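Local coordinates for fiber protein 2 (PDB 2VTW), which forms the trimeric short fibre of fowl adenovirus 1, whose C-terminal head, the part described here, probably attaches the virion to a receptor on the host cell, at residues S133-F138 with T144-V149; T73-S78 with N84-G89; L35-T40 with L44-Y49; S77-Q82 with S102-R107. One frame throughout, in Å; residues are numbered along the deposited sequence.

Contact 1. Residues S133-F138 with T144-V149; sequences SYRPIF and TGSIDV. With SO4 (sulfate ion), chain N.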
loop_
_atom_site.group_PDB
_atom_site.type_symbol
_atom_site.label_atom_id
_atom_site.label_comp_id
_atom_site.label_asym_id
_atom_site.label_seq_id
_atom_site.Cartn_x
_atom_site.Cartn_y
_atom_site.Cartn_z
ATOM N N SER A 133 -7.875 4.763 -1.170
ATOM C CA SER A 133 -8.543 6.051 -1.393
ATOM C C SER A 133 -7.657 7.018 -2.142
ATOM O O SER A 133 -6.523 7.217 -1.771
ATOM C CB SER A 133 -9.003 6.655 -0.058
ATOM O OG SER A 133 -9.853 5.730 0.650
ATOM N N TYR A 134 -8.175 7.598 -3.228
ATOM C CA TYR A 134 -7.418 8.580 -4.021
ATOM C C TYR A 134 -8.222 9.845 -4.234
ATOM O O TYR A 134 -9.452 9.844 -4.223
ATOM C CB TYR A 134 -7.027 8.031 -5.424
ATOM C CG TYR A 134 -6.178 6.828 -5.341
ATOM C CD1 TYR A 134 -4.802 6.891 -5.527
ATOM C CD2 TYR A 134 -6.755 5.605 -5.049
ATOM C CE1 TYR A 134 -4.026 5.741 -5.407
ATOM C CE2 TYR A 134 -6.002 4.478 -4.929
ATOM C CZ TYR A 134 -4.644 4.553 -5.095
ATOM O OH TYR A 134 -3.958 3.376 -4.966
ATOM N N ARG A 135 -7.501 10.927 -4.431
ATOM C CA ARG A 135 -8.113 12.115 -4.983
ATOM C C ARG A 135 -7.534 12.344 -6.375
ATOM O O ARG A 135 -6.327 12.494 -6.527
ATOM C CB ARG A 135 -7.886 13.330 -4.096
ATOM C CG ARG A 135 -8.580 14.571 -4.634
ATOM C CD ARG A 135 -8.225 15.822 -3.857
ATOM N NE ARG A 135 -8.964 15.905 -2.592
ATOM C CZ ARG A 135 -8.427 15.941 -1.369
ATOM N NH1 ARG A 135 -7.128 15.930 -1.179
ATOM N NH2 ARG A 135 -9.227 16.043 -0.303
ATOM N N PRO A 136 -8.411 12.399 -7.386
ATOM C CA PRO A 136 -7.968 12.690 -8.740
ATOM C C PRO A 136 -7.895 14.192 -9.046
ATOM O O PRO A 136 -8.349 15.023 -8.252
ATOM C CB PRO A 136 -9.068 12.070 -9.585
ATOM C CG PRO A 136 -10.283 12.290 -8.797
ATOM C CD PRO A 136 -9.879 12.240 -7.329
ATOM N N ILE A 137 -7.377 14.494 -10.230
ATOM C CA ILE A 137 -7.269 15.846 -10.771
ATOM C C ILE A 137 -8.359 16.052 -11.857
ATOM O O ILE A 137 -8.557 15.177 -12.717
ATOM C CB ILE A 137 -5.892 16.031 -11.425
ATOM C CG1 ILE A 137 -4.888 16.667 -10.454
ATOM C CG2 ILE A 137 -6.001 16.934 -12.640
ATOM C CD1 ILE A 137 -4.703 18.158 -10.659
ATOM N N PHE A 138 -9.033 17.203 -11.836
ATOM C CA PHE A 138 -10.007 17.553 -12.873
ATOM C C PHE A 138 -9.578 18.731 -13.727
ATOM O O PHE A 138 -8.714 19.526 -13.349
ATOM C CB PHE A 138 -11.362 17.948 -12.295
ATOM C CG PHE A 138 -11.833 17.076 -11.200
ATOM C CD1 PHE A 138 -11.915 15.720 -11.377
ATOM C CD2 PHE A 138 -12.224 17.621 -9.986
ATOM C CE1 PHE A 138 -12.348 14.900 -10.345
ATOM C CE2 PHE A 138 -12.658 16.805 -8.945
ATOM C CZ PHE A 138 -12.713 15.442 -9.121
ATOM N N THR A 144 -15.819 14.447 -9.963
ATOM C CA THR A 144 -16.142 13.124 -9.401
ATOM C C THR A 144 -16.003 13.042 -7.874
ATOM O O THR A 144 -16.431 12.054 -7.253
ATOM C CB THR A 144 -15.178 12.049 -9.976
ATOM O OG1 THR A 144 -13.825 12.395 -9.646
ATOM C CG2 THR A 144 -15.321 11.938 -11.519
ATOM N N GLY A 145 -15.404 14.062 -7.268
ATOM C CA GLY A 145 -14.951 13.948 -5.877
ATOM C C GLY A 145 -13.763 12.977 -5.782
ATOM O O GLY A 145 -13.080 12.712 -6.769
ATOM N N SER A 146 -13.502 12.473 -4.578
ATOM C CA SER A 146 -12.493 11.421 -4.377
ATOM C C SER A 146 -12.998 10.086 -4.956
ATOM O O SER A 146 -14.190 9.869 -5.097
ATOM C CB SER A 146 -12.134 11.254 -2.887
ATOM O OG SER A 146 -11.264 12.299 -2.475
ATOM N N ILE A 147 -12.052 9.212 -5.272
ATOM C CA ILE A 147 -12.315 7.926 -5.921
ATOM C C ILE A 147 -11.573 6.861 -5.108
ATOM O O ILE A 147 -10.370 6.931 -4.944
ATOM C CB ILE A 147 -11.787 7.906 -7.403
ATOM C CG1 ILE A 147 -12.521 8.930 -8.275
ATOM C CG2 ILE A 147 -11.928 6.527 -8.000
ATOM C CD1 ILE A 147 -11.914 9.104 -9.692
ATOM N N ASP A 148 -12.309 5.903 -4.567
ATOM C CA ASP A 148 -11.701 4.729 -3.969
ATOM C C ASP A 148 -11.568 3.690 -5.068
ATOM O O ASP A 148 -12.434 3.613 -5.955
ATOM C CB ASP A 148 -12.593 4.172 -2.886
ATOM C CG ASP A 148 -12.692 5.093 -1.678
ATOM O OD1 ASP A 148 -11.709 5.810 -1.393
ATOM O OD2 ASP A 148 -13.747 5.047 -1.021
ATOM N N VAL A 149 -10.490 2.908 -5.019
ATOM C CA VAL A 149 -10.298 1.804 -5.949
ATOM C C VAL A 149 -10.249 0.458 -5.209
ATOM O O VAL A 149 -9.386 0.252 -4.337
ATOM C CB VAL A 149 -9.004 1.999 -6.763
ATOM C CG1 VAL A 149 -8.945 0.982 -7.907
ATOM C CG2 VAL A 149 -8.911 3.448 -7.307
HETATM S S SO4 N . -11.870 18.560 -0.256
HETATM O O1 SO4 N . -11.903 17.088 -0.321
HETATM O O2 SO4 N . -11.752 19.136 -1.600
HETATM O O3 SO4 N . -13.160 19.008 0.246
HETATM O O4 SO4 N . -10.797 19.077 0.600
HETATM O O HOH W 1 -11.835 15.208 -2.945
#

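Contact 2. Residues T73-S78 with N84-G89; sequences TVWVSS and NPSNIG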
loop_
_atom_site.group_PDB
_atom_site.type_symbol
_atom_site.label_atom_id
_atom_site.label_comp_id
_atom_site.label_asym_id
_atom_site.label_seq_id
_atom_site.Cartn_x
_atom_site.Cartn_y
_atom_site.Cartn_z
ATOM N N THR A 73 -14.778 -0.018 -14.190
ATOM C CA THR A 73 -13.775 -1.076 -14.028
ATOM C C THR A 73 -12.768 -1.046 -15.154
ATOM O O THR A 73 -13.122 -0.853 -16.331
ATOM C CB THR A 73 -14.442 -2.459 -13.945
ATOM O OG1 THR A 73 -15.360 -2.469 -12.851
ATOM C CG2 THR A 73 -13.414 -3.601 -13.790
ATOM N N VAL A 74 -11.512 -1.221 -14.776
ATOM C CA VAL A 74 -10.410 -1.441 -15.686
ATOM C C VAL A 74 -9.797 -2.831 -15.355
ATOM O O VAL A 74 -9.548 -3.159 -14.186
ATOM C CB VAL A 74 -9.342 -0.332 -15.547
ATOM C CG1 VAL A 74 -8.084 -0.642 -16.408
ATOM C CG2 VAL A 74 -9.942 0.998 -15.954
ATOM N N TRP A 75 -9.612 -3.650 -16.391
ATOM C CA TRP A 75 -8.972 -4.961 -16.283
ATOM C C TRP A 75 -7.517 -4.880 -16.675
ATOM O O TRP A 75 -7.207 -4.454 -17.778
ATOM C CB TRP A 75 -9.689 -5.971 -17.197
ATOM C CG TRP A 75 -10.970 -6.416 -16.628
ATOM C CD1 TRP A 75 -12.198 -5.930 -16.910
ATOM C CD2 TRP A 75 -11.154 -7.442 -15.638
ATOM N NE1 TRP A 75 -13.143 -6.583 -16.158
ATOM C CE2 TRP A 75 -12.522 -7.512 -15.364
ATOM C CE3 TRP A 75 -10.286 -8.278 -14.937
ATOM C CZ2 TRP A 75 -13.048 -8.413 -14.444
ATOM C CZ3 TRP A 75 -10.805 -9.164 -14.032
ATOM C CH2 TRP A 75 -12.167 -9.237 -13.794
ATOM N N VAL A 76 -6.606 -5.253 -15.779
ATOM C CA VAL A 76 -5.196 -5.419 -16.174
ATOM C C VAL A 76 -4.955 -6.896 -16.477
ATOM O O VAL A 76 -5.301 -7.781 -15.660
ATOM C CB VAL A 76 -4.198 -4.911 -15.123
ATOM C CG1 VAL A 76 -2.774 -5.306 -15.478
ATOM C CG2 VAL A 76 -4.314 -3.401 -15.007
ATOM N N SER A 77 -4.361 -7.144 -17.649
ATOM C CA SER A 77 -4.214 -8.495 -18.198
ATOM C C SER A 77 -2.797 -8.704 -18.622
ATOM O O SER A 77 -2.148 -7.761 -19.052
ATOM C CB SER A 77 -5.157 -8.704 -19.381
ATOM O OG SER A 77 -5.029 -10.011 -19.928
ATOM N N SER A 78 -2.314 -9.932 -18.397
ATOM C CA SER A 78 -1.074 -10.432 -18.941
ATOM C C SER A 78 -1.319 -11.340 -20.192
ATOM O O SER A 78 -0.365 -11.820 -20.770
ATOM C CB SER A 78 -0.317 -11.252 -17.890
ATOM O OG SER A 78 -1.060 -12.407 -17.499
ATOM N N ASN A 84 -8.337 -10.189 -22.524
ATOM C CA ASN A 84 -7.921 -8.795 -22.424
ATOM C C ASN A 84 -9.131 -7.860 -22.577
ATOM O O ASN A 84 -9.188 -7.070 -23.502
ATOM C CB ASN A 84 -6.883 -8.507 -23.502
ATOM C CG ASN A 84 -6.110 -7.226 -23.254
ATOM O OD1 ASN A 84 -6.345 -6.511 -22.256
ATOM N ND2 ASN A 84 -5.150 -6.939 -24.133
ATOM N N PRO A 85 -10.092 -7.935 -21.647
ATOM C CA PRO A 85 -11.372 -7.214 -21.749
ATOM C C PRO A 85 -11.267 -5.697 -21.963
ATOM O O PRO A 85 -12.168 -5.112 -22.572
ATOM C CB PRO A 85 -12.047 -7.493 -20.405
ATOM C CG PRO A 85 -11.343 -8.655 -19.822
ATOM C CD PRO A 85 -10.001 -8.735 -20.410
ATOM N N SER A 86 -10.175 -5.100 -21.482
ATOM C CA SER A 86 -9.952 -3.646 -21.483
ATOM C C SER A 86 -8.952 -3.195 -22.528
ATOM O O SER A 86 -8.726 -2.014 -22.677
ATOM C CB SER A 86 -9.474 -3.171 -20.080
ATOM O OG SER A 86 -10.554 -3.201 -19.149
ATOM N N ASN A 87 -8.334 -4.142 -23.226
ATOM C CA ASN A 87 -7.521 -3.857 -24.399
ATOM C C ASN A 87 -6.233 -3.203 -23.978
ATOM O O ASN A 87 -5.791 -2.226 -24.576
ATOM C CB ASN A 87 -8.317 -3.013 -25.426
ATOM C CG ASN A 87 -7.591 -2.815 -26.764
ATOM O OD1 ASN A 87 -6.804 -3.669 -27.216
ATOM N ND2 ASN A 87 -7.834 -1.648 -27.388
ATOM N N ILE A 88 -5.612 -3.769 -22.942
ATOM C CA ILE A 88 -4.240 -3.411 -22.619
ATOM C C ILE A 88 -3.399 -3.720 -23.845
ATOM O O ILE A 88 -3.462 -4.819 -24.364
ATOM C CB ILE A 88 -3.686 -4.164 -21.362
ATOM C CG1 ILE A 88 -4.608 -3.967 -20.154
ATOM C CG2 ILE A 88 -2.299 -3.686 -20.987
ATOM C CD1 ILE A 88 -4.977 -2.509 -19.870
ATOM N N GLY A 89 -2.623 -2.734 -24.294
ATOM C CA GLY A 89 -1.792 -2.854 -25.471
ATOM C C GLY A 89 -0.476 -3.555 -25.205
ATOM O O GLY A 89 -0.034 -3.696 -24.052
HETATM O O HOH W 2 -7.750 -6.177 -20.061
#

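Contact 3. Residues L35-T40 with L44-Y49; sequences LQQINT and LTTSLY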
loop_
_atom_site.group_PDB
_atom_site.type_symbol
_atom_site.label_atom_id
_atom_site.label_comp_id
_atom_site.label_asym_id
_atom_site.label_seq_id
_atom_site.Cartn_x
_atom_site.Cartn_y
_atom_site.Cartn_z
ATOM N N LEU A 35 0.455 1.859 -17.477
ATOM C CA LEU A 35 0.579 0.644 -16.658
ATOM C C LEU A 35 2.048 0.273 -16.563
ATOM O O LEU A 35 2.718 0.104 -17.586
ATOM C CB LEU A 35 -0.188 -0.495 -17.335
ATOM C CG LEU A 35 -0.039 -1.912 -16.771
ATOM C CD1 LEU A 35 -0.538 -1.926 -15.301
ATOM C CD2 LEU A 35 -0.822 -2.934 -17.641
ATOM N N GLN A 36 2.581 0.199 -15.349
ATOM C CA GLN A 36 3.975 -0.172 -15.126
ATOM C C GLN A 36 3.957 -1.227 -14.038
ATOM O O GLN A 36 3.506 -0.944 -12.916
ATOM C CB GLN A 36 4.790 1.039 -14.686
ATOM C CG GLN A 36 4.979 2.099 -15.803
ATOM C CD GLN A 36 5.555 3.397 -15.304
ATOM O OE1 GLN A 36 4.827 4.209 -14.742
ATOM N NE2 GLN A 36 6.864 3.603 -15.490
ATOM N N GLN A 37 4.370 -2.447 -14.382
ATOM C CA GLN A 37 4.419 -3.587 -13.436
ATOM C C GLN A 37 5.840 -4.104 -13.251
ATOM O O GLN A 37 6.664 -4.031 -14.176
ATOM C CB GLN A 37 3.558 -4.719 -13.937
ATOM C CG GLN A 37 2.103 -4.348 -14.100
ATOM C CD GLN A 37 1.282 -5.448 -14.693
ATOM O OE1 GLN A 37 1.442 -5.782 -15.867
ATOM N NE2 GLN A 37 0.368 -6.016 -13.900
ATOM N N ILE A 38 6.138 -4.598 -12.053
ATOM C CA ILE A 38 7.379 -5.312 -11.792
ATOM C C ILE A 38 7.041 -6.652 -11.112
ATOM O O ILE A 38 6.050 -6.748 -10.362
ATOM C CB ILE A 38 8.445 -4.477 -10.978
ATOM C CG1 ILE A 38 7.942 -4.147 -9.588
ATOM C CG2 ILE A 38 8.890 -3.151 -11.772
ATOM C CD1 ILE A 38 9.039 -3.838 -8.531
ATOM N N ASN A 39 7.810 -7.689 -11.442
ATOM C CA ASN A 39 7.733 -8.985 -10.759
ATOM C C ASN A 39 9.062 -9.103 -10.066
ATOM O O ASN A 39 10.098 -9.092 -10.729
ATOM C CB ASN A 39 7.527 -10.158 -11.727
ATOM C CG ASN A 39 7.396 -11.542 -11.016
ATOM O OD1 ASN A 39 7.955 -11.778 -9.964
ATOM N ND2 ASN A 39 6.702 -12.453 -11.646
ATOM N N THR A 40 9.021 -9.148 -8.727
ATOM C CA THR A 40 10.197 -9.371 -7.911
ATOM C C THR A 40 10.001 -10.714 -7.246
ATOM O O THR A 40 9.243 -10.839 -6.279
ATOM C CB THR A 40 10.363 -8.270 -6.789
ATOM O OG1 THR A 40 10.378 -6.978 -7.376
ATOM C CG2 THR A 40 11.654 -8.431 -6.021
ATOM N N LEU A 44 4.017 -9.457 -7.484
ATOM C CA LEU A 44 3.641 -8.537 -8.530
ATOM C C LEU A 44 3.222 -7.180 -7.969
ATOM O O LEU A 44 2.266 -7.091 -7.203
ATOM C CB LEU A 44 2.462 -9.131 -9.316
ATOM C CG LEU A 44 2.044 -8.423 -10.608
ATOM C CD1 LEU A 44 3.198 -8.494 -11.703
ATOM C CD2 LEU A 44 0.743 -9.025 -11.096
ATOM N N THR A 45 3.919 -6.131 -8.395
ATOM C CA THR A 45 3.552 -4.738 -8.076
ATOM C C THR A 45 3.138 -4.068 -9.382
ATOM O O THR A 45 3.898 -4.088 -10.340
ATOM C CB THR A 45 4.727 -3.947 -7.472
ATOM O OG1 THR A 45 5.116 -4.525 -6.230
ATOM C CG2 THR A 45 4.334 -2.495 -7.238
ATOM N N THR A 46 1.928 -3.519 -9.387
ATOM C CA THR A 46 1.296 -2.893 -10.512
ATOM C C THR A 46 1.025 -1.413 -10.205
ATOM O O THR A 46 0.293 -1.098 -9.265
ATOM C CB THR A 46 -0.053 -3.603 -10.810
ATOM O OG1 THR A 46 0.202 -4.949 -11.250
ATOM C CG2 THR A 46 -0.893 -2.845 -11.867
ATOM N N SER A 47 1.603 -0.517 -10.996
ATOM C CA SER A 47 1.294 0.923 -10.941
ATOM C C SER A 47 0.475 1.313 -12.160
ATOM O O SER A 47 0.883 1.066 -13.302
ATOM C CB SER A 47 2.570 1.755 -10.874
ATOM O OG SER A 47 2.274 3.140 -11.000
ATOM N N LEU A 48 -0.686 1.910 -11.906
ATOM C CA LEU A 48 -1.661 2.246 -12.934
ATOM C C LEU A 48 -2.164 3.714 -12.860
ATOM O O LEU A 48 -2.732 4.115 -11.853
ATOM C CB LEU A 48 -2.868 1.305 -12.818
ATOM C CG LEU A 48 -3.999 1.511 -13.821
ATOM C CD1 LEU A 48 -3.481 1.129 -15.224
ATOM C CD2 LEU A 48 -5.257 0.729 -13.458
ATOM N N TYR A 49 -1.966 4.498 -13.917
ATOM C CA TYR A 49 -2.680 5.769 -14.084
ATOM C C TYR A 49 -3.831 5.604 -15.092
ATOM O O TYR A 49 -3.692 4.879 -16.088
ATOM C CB TYR A 49 -1.775 6.857 -14.606
ATOM C CG TYR A 49 -0.602 7.279 -13.748
ATOM C CD1 TYR A 49 -0.721 8.325 -12.812
ATOM C CD2 TYR A 49 0.631 6.693 -13.914
ATOM C CE1 TYR A 49 0.370 8.738 -12.066
ATOM C CE2 TYR A 49 1.696 7.083 -13.180
ATOM C CZ TYR A 49 1.573 8.101 -12.254
ATOM O OH TYR A 49 2.707 8.455 -11.542
HETATM O O HOH W 3 2.325 3.732 -13.688
HETATM O O HOH W 4 7.197 -6.536 -7.012
#

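Contact 4. Residues S77-Q82 with S102-R107; sequences SSFLTQ and SFEPAR. With SO4 (sulfate ion), chain G.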
loop_
_atom_site.group_PDB
_atom_site.type_symbol
_atom_site.label_atom_id
_atom_site.label_comp_id
_atom_site.label_asym_id
_atom_site.label_seq_id
_atom_site.Cartn_x
_atom_site.Cartn_y
_atom_site.Cartn_z
ATOM N N SER A 77 -4.361 -7.144 -17.649
ATOM C CA SER A 77 -4.214 -8.495 -18.198
ATOM C C SER A 77 -2.797 -8.704 -18.622
ATOM O O SER A 77 -2.148 -7.761 -19.052
ATOM C CB SER A 77 -5.157 -8.704 -19.381
ATOM O OG SER A 77 -5.029 -10.011 -19.928
ATOM N N SER A 78 -2.314 -9.932 -18.397
ATOM C CA SER A 78 -1.074 -10.432 -18.941
ATOM C C SER A 78 -1.319 -11.340 -20.192
ATOM O O SER A 78 -0.365 -11.820 -20.770
ATOM C CB SER A 78 -0.317 -11.252 -17.890
ATOM O OG SER A 78 -1.060 -12.407 -17.499
ATOM N N PHE A 79 -2.584 -11.570 -20.553
ATOM C CA PHE A 79 -2.980 -12.406 -21.706
ATOM C C PHE A 79 -3.563 -11.467 -22.766
ATOM O O PHE A 79 -4.792 -11.337 -22.908
ATOM C CB PHE A 79 -4.042 -13.432 -21.300
ATOM C CG PHE A 79 -3.622 -14.351 -20.171
ATOM C CD1 PHE A 79 -2.738 -15.397 -20.396
ATOM C CD2 PHE A 79 -4.117 -14.162 -18.883
ATOM C CE1 PHE A 79 -2.372 -16.250 -19.369
ATOM C CE2 PHE A 79 -3.758 -15.007 -17.855
ATOM C CZ PHE A 79 -2.887 -16.054 -18.091
ATOM N N LEU A 80 -2.672 -10.782 -23.466
ATOM C CA LEU A 80 -3.065 -9.646 -24.280
ATOM C C LEU A 80 -3.837 -10.042 -25.522
ATOM O O LEU A 80 -4.494 -9.186 -26.096
ATOM C CB LEU A 80 -1.850 -8.799 -24.672
ATOM C CG LEU A 80 -1.070 -8.163 -23.509
ATOM C CD1 LEU A 80 0.034 -7.249 -23.992
ATOM C CD2 LEU A 80 -2.042 -7.419 -22.581
ATOM N N THR A 81 -3.783 -11.319 -25.924
ATOM C CA THR A 81 -4.650 -11.808 -27.013
ATOM C C THR A 81 -5.774 -12.723 -26.528
ATOM O O THR A 81 -6.931 -12.519 -26.904
ATOM C CB THR A 81 -3.813 -12.459 -28.164
ATOM O OG1 THR A 81 -2.872 -13.391 -27.614
ATOM C CG2 THR A 81 -3.032 -11.399 -28.902
ATOM N N GLN A 82 -5.471 -13.678 -25.648
ATOM C CA GLN A 82 -6.484 -14.648 -25.190
ATOM C C GLN A 82 -7.538 -14.112 -24.212
ATOM O O GLN A 82 -8.672 -14.609 -24.186
ATOM C CB GLN A 82 -5.822 -15.870 -24.529
ATOM C CG GLN A 82 -4.767 -16.616 -25.339
ATOM C CD GLN A 82 -4.214 -17.812 -24.572
ATOM O OE1 GLN A 82 -4.949 -18.755 -24.260
ATOM N NE2 GLN A 82 -2.929 -17.773 -24.242
ATOM N N SER A 102 5.273 -13.770 -16.824
ATOM C CA SER A 102 5.890 -13.248 -15.623
ATOM C C SER A 102 4.992 -12.201 -14.911
ATOM O O SER A 102 5.277 -11.823 -13.760
ATOM C CB SER A 102 7.248 -12.651 -15.953
ATOM O OG SER A 102 8.070 -13.574 -16.646
ATOM N N PHE A 103 3.914 -11.765 -15.563
ATOM C CA PHE A 103 3.023 -10.759 -14.995
ATOM C C PHE A 103 1.614 -11.255 -14.723
ATOM O O PHE A 103 0.724 -10.474 -14.369
ATOM C CB PHE A 103 3.073 -9.496 -15.867
ATOM C CG PHE A 103 4.443 -9.039 -16.065
ATOM C CD1 PHE A 103 5.100 -8.306 -15.070
ATOM C CD2 PHE A 103 5.172 -9.456 -17.172
ATOM C CE1 PHE A 103 6.417 -7.948 -15.222
ATOM C CE2 PHE A 103 6.503 -9.101 -17.315
ATOM C CZ PHE A 103 7.130 -8.349 -16.335
ATOM N N GLU A 104 1.433 -12.571 -14.840
ATOM C CA GLU A 104 0.198 -13.207 -14.476
ATOM C C GLU A 104 0.121 -13.258 -12.956
ATOM O O GLU A 104 1.039 -13.749 -12.308
ATOM C CB GLU A 104 0.147 -14.631 -15.008
ATOM C CG GLU A 104 -1.184 -15.332 -14.786
ATOM C CD GLU A 104 -1.139 -16.836 -15.125
ATOM O OE1 GLU A 104 -0.152 -17.289 -15.769
ATOM O OE2 GLU A 104 -2.122 -17.529 -14.761
ATOM N N PRO A 105 -0.991 -12.767 -12.395
ATOM C CA PRO A 105 -1.177 -12.887 -10.949
ATOM C C PRO A 105 -1.542 -14.315 -10.551
ATOM O O PRO A 105 -2.196 -15.036 -11.327
ATOM C CB PRO A 105 -2.336 -11.949 -10.691
ATOM C CG PRO A 105 -3.142 -12.012 -11.989
ATOM C CD PRO A 105 -2.113 -12.075 -13.049
ATOM N N ALA A 106 -1.119 -14.731 -9.360
ATOM C CA ALA A 106 -1.488 -16.045 -8.845
ATOM C C ALA A 106 -2.985 -16.180 -8.705
ATOM O O ALA A 106 -3.708 -15.197 -8.559
ATOM C CB ALA A 106 -0.758 -16.342 -7.486
ATOM N N ARG A 107 -3.470 -17.411 -8.763
ATOM C CA ARG A 107 -4.869 -17.713 -8.509
ATOM C C ARG A 107 -5.185 -17.109 -7.157
ATOM O O ARG A 107 -4.384 -17.233 -6.245
ATOM C CB ARG A 107 -5.064 -19.241 -8.438
ATOM C CG ARG A 107 -6.520 -19.770 -8.426
ATOM C CD ARG A 107 -6.608 -21.256 -7.862
ATOM N NE ARG A 107 -7.231 -21.293 -6.511
ATOM C CZ ARG A 107 -6.745 -21.903 -5.427
ATOM N NH1 ARG A 107 -5.618 -22.599 -5.454
ATOM N NH2 ARG A 107 -7.413 -21.837 -4.290
HETATM S S SO4 G . -1.542 -14.459 -24.798
HETATM O O1 SO4 G . -1.276 -15.176 -23.565
HETATM O O2 SO4 G . -1.452 -15.420 -25.881
HETATM O O3 SO4 G . -2.869 -13.872 -24.817
HETATM O O4 SO4 G . -0.474 -13.505 -24.994
#

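Contact 1. Residues S133-F138 with T144-V149
With Ser133 OG and Asp148 CG each anti to its own carbonyl carbon (chi1 -56° and -68°), the polar ends of these two residues, a non-hydrogen-bonded pair on one face of the sheet, meet. Ser133 OG donates to Asp148 OD1 over 2.8 Å, meeting it from above the carboxylate plane. The next pair is bound through the backbone: Tyr134 N to Ile147 O and Ile147 N to Tyr134 O, each 2.9 Å. Here ends the antiparallel hairpin of strands 129-140 and 147-157 of the head. Ser133 to Arg135 also pair with a strand of the second subunit, continuing the sheet across the trimer interface. On the buried face Tyr134 CD2 packs 3.8 Å from Val149 CG2. Pro136 has no N-H for a further ladder bond; its ring packs on the hairpin, CG 3.7 Å from Ile147 CD1. Thr144 OG1 lies near the plane of the Phe138 ring, 3.0 Å from CE1 at its edge, and donates to Gly145 O. Arg135, bent at chi3, sends NH2 to within 2.9 Å of O1 of a sulfate, probably from the crystallisation liquor, that Arg127 of the second subunit also binds. A water bridges Arg135 NE, Ser146 OG and the same sulfate oxygen.

Contact 2. Residues T73-S78 with N84-G89
The Trp75 indole carries Pro85 on one face and has Ser86 OG at its edge, close to the ring plane. Pro85 CG sits 4.2 Å from the centroid of the five-membered ring and 22° off its normal, a CH-pi contact suited to the compact, rigid proline ring. Phe115, nearly parallel to the indole, and Tyr124 also meet it. Pro85 and Ser86 are the middle residues of a type I turn (Asn84 to Asn87) that lays the loop against strand 71-76 inside the head. Trp75 N donates to Ser86 OG over 2.9 Å, almost straight at 167°, and that hydroxyl is also hydrogen-bonded to Asn20 O. The side-chain amide of Asn84 holds the Ile88 backbone: OD1 accepts from Ile88 N over a bent 2.9 Å bond, and ND2 donates to Ile88 O (2.7 Å), on a lone pair in the carbonyl plane, and to Leu80 O. One water donates to Trp75 O, which Ile88 CG1 covers at 3.6 Å, and to Asn84 OD1, and accepts from Ser86 N. Ser86 OG and the water thus satisfy Trp75 N and O in place of a pairing strand, while Ser77 N is buried with no partner in the model.

Contact 3. Residues L35-T40 with L44-Y49
Gln36 and Ser47 form the tightest backbone pair, with Ser47 N 2.7 Å from Gln36 O and Gln36 N 2.8 Å from Ser47 O. Ile38 and Thr45 repeat the pattern two residues on, in the regular antiparallel beta hairpin of strands 28-40 and 43-53, whose segments 35-40 and 44-49 run at 172° to each other. Between these hydrogen-bonded pairs, Gln37 faces Thr46 in a non-hydrogen-bonded pair, and here the side chains supply the bond. Lying alongside each other, they bring Gln37 NE2 2.9 Å from Thr46 OG1, which lies in the amide plane, and the N-H points almost straight at it (173°). A glutamine is long enough to make this link within a buried face and still to lie against Phe7 of strand 4-23. Leu35, Leu44 and Leu48 share that face. Leu35 CD1 touches Thr46 CG2 at 3.6 Å, and Leu44 CD1 comes 3.6 Å from Ile38 O. Ile167 of strand 163-173 packs on Leu44 and, with Phe169, on Thr46 from the interior of the head.

The other face carries Gln36, Ser47, Ile38 and Thr45, and looks partly to the second subunit, whose Pro197 packs on Gln36 and Ser47. One water joins Gln36 OE1 to Ser47 OG, and another lies between Thr40 OG1 and Thr45 OG1. Ile38 takes the less common rotamer with CG1 between its backbone N and carbonyl carbon (chi1 64°). CG1 thereby lies beside the threonine that pairs with it, 3.9 Å from Thr45 CB.

Contact 4. Residues S77-Q82 with S102-R107
Ser78, Glu104 and Phe79 carry this contact, where two irregular loops of the head meet: the one that leaves strand 71-76 and the one that leads to strand 115-116. The first opens with an ST turn, in which Ser77 OG accepts from Phe79 N, so the chain bends just where Ser78 and Phe79 present themselves. Ser78 buries the most surface. Its hydroxyl stands between the backbone N and the carbonyl carbon (chi1 63°), which places OG 3.4 Å from Glu104 CA, while CB rests 3.7 Å from Phe103 C. A side chain this small lets the two backbones approach closely.

Glu104 answers with an extended chain, CG anti to its backbone N, that runs past Ser78 to the Phe79 ring. There Glu104 CD lies 3.5 Å from Phe79 CZ, the carboxylate plane turned 64° from the ring, and OE2 lies near the ring plane at its edge, where the ring hydrogens are slightly positive. The charge of Glu104 is answered by Arg200, through a salt bridge at OE1. Tyr164 meets the phenylalanine edge-to-face.

Beyond Phe79 the chain curls round a sulfate, probably from the crystallisation liquor. Its O3 takes hydrogens from Thr81 N (2.9 Å) and Gln82 N (2.7 Å), and Gln82 NE2 reaches O1. That same O1 lies near the plane of the Phe79 ring, 3.5 Å from CD1.

Contacts 2, 3 and 4 form a connected group. Contacts 2 and 4 have centres about 10 Å apart and share Ser77 and Ser78, where strand 71-76 gives way to loop. Contact 3 lies about 13 Å from contact 2, centre to centre, and they meet where Val76 CG1 packs 3.6 Å from Gln37 NE2. Contact 3 reaches contact 4 through Asn39 ND2 and Ser102 O, 2.6 Å apart and probably hydrogen-bonded. Contact 1 stands apart, its centre about 27 Å from that of contact 4 across the middle of the chain, and each of these two holds a sulfate. Contacts 1 and 3 both touch the second subunit, tying their hairpins into the trimer.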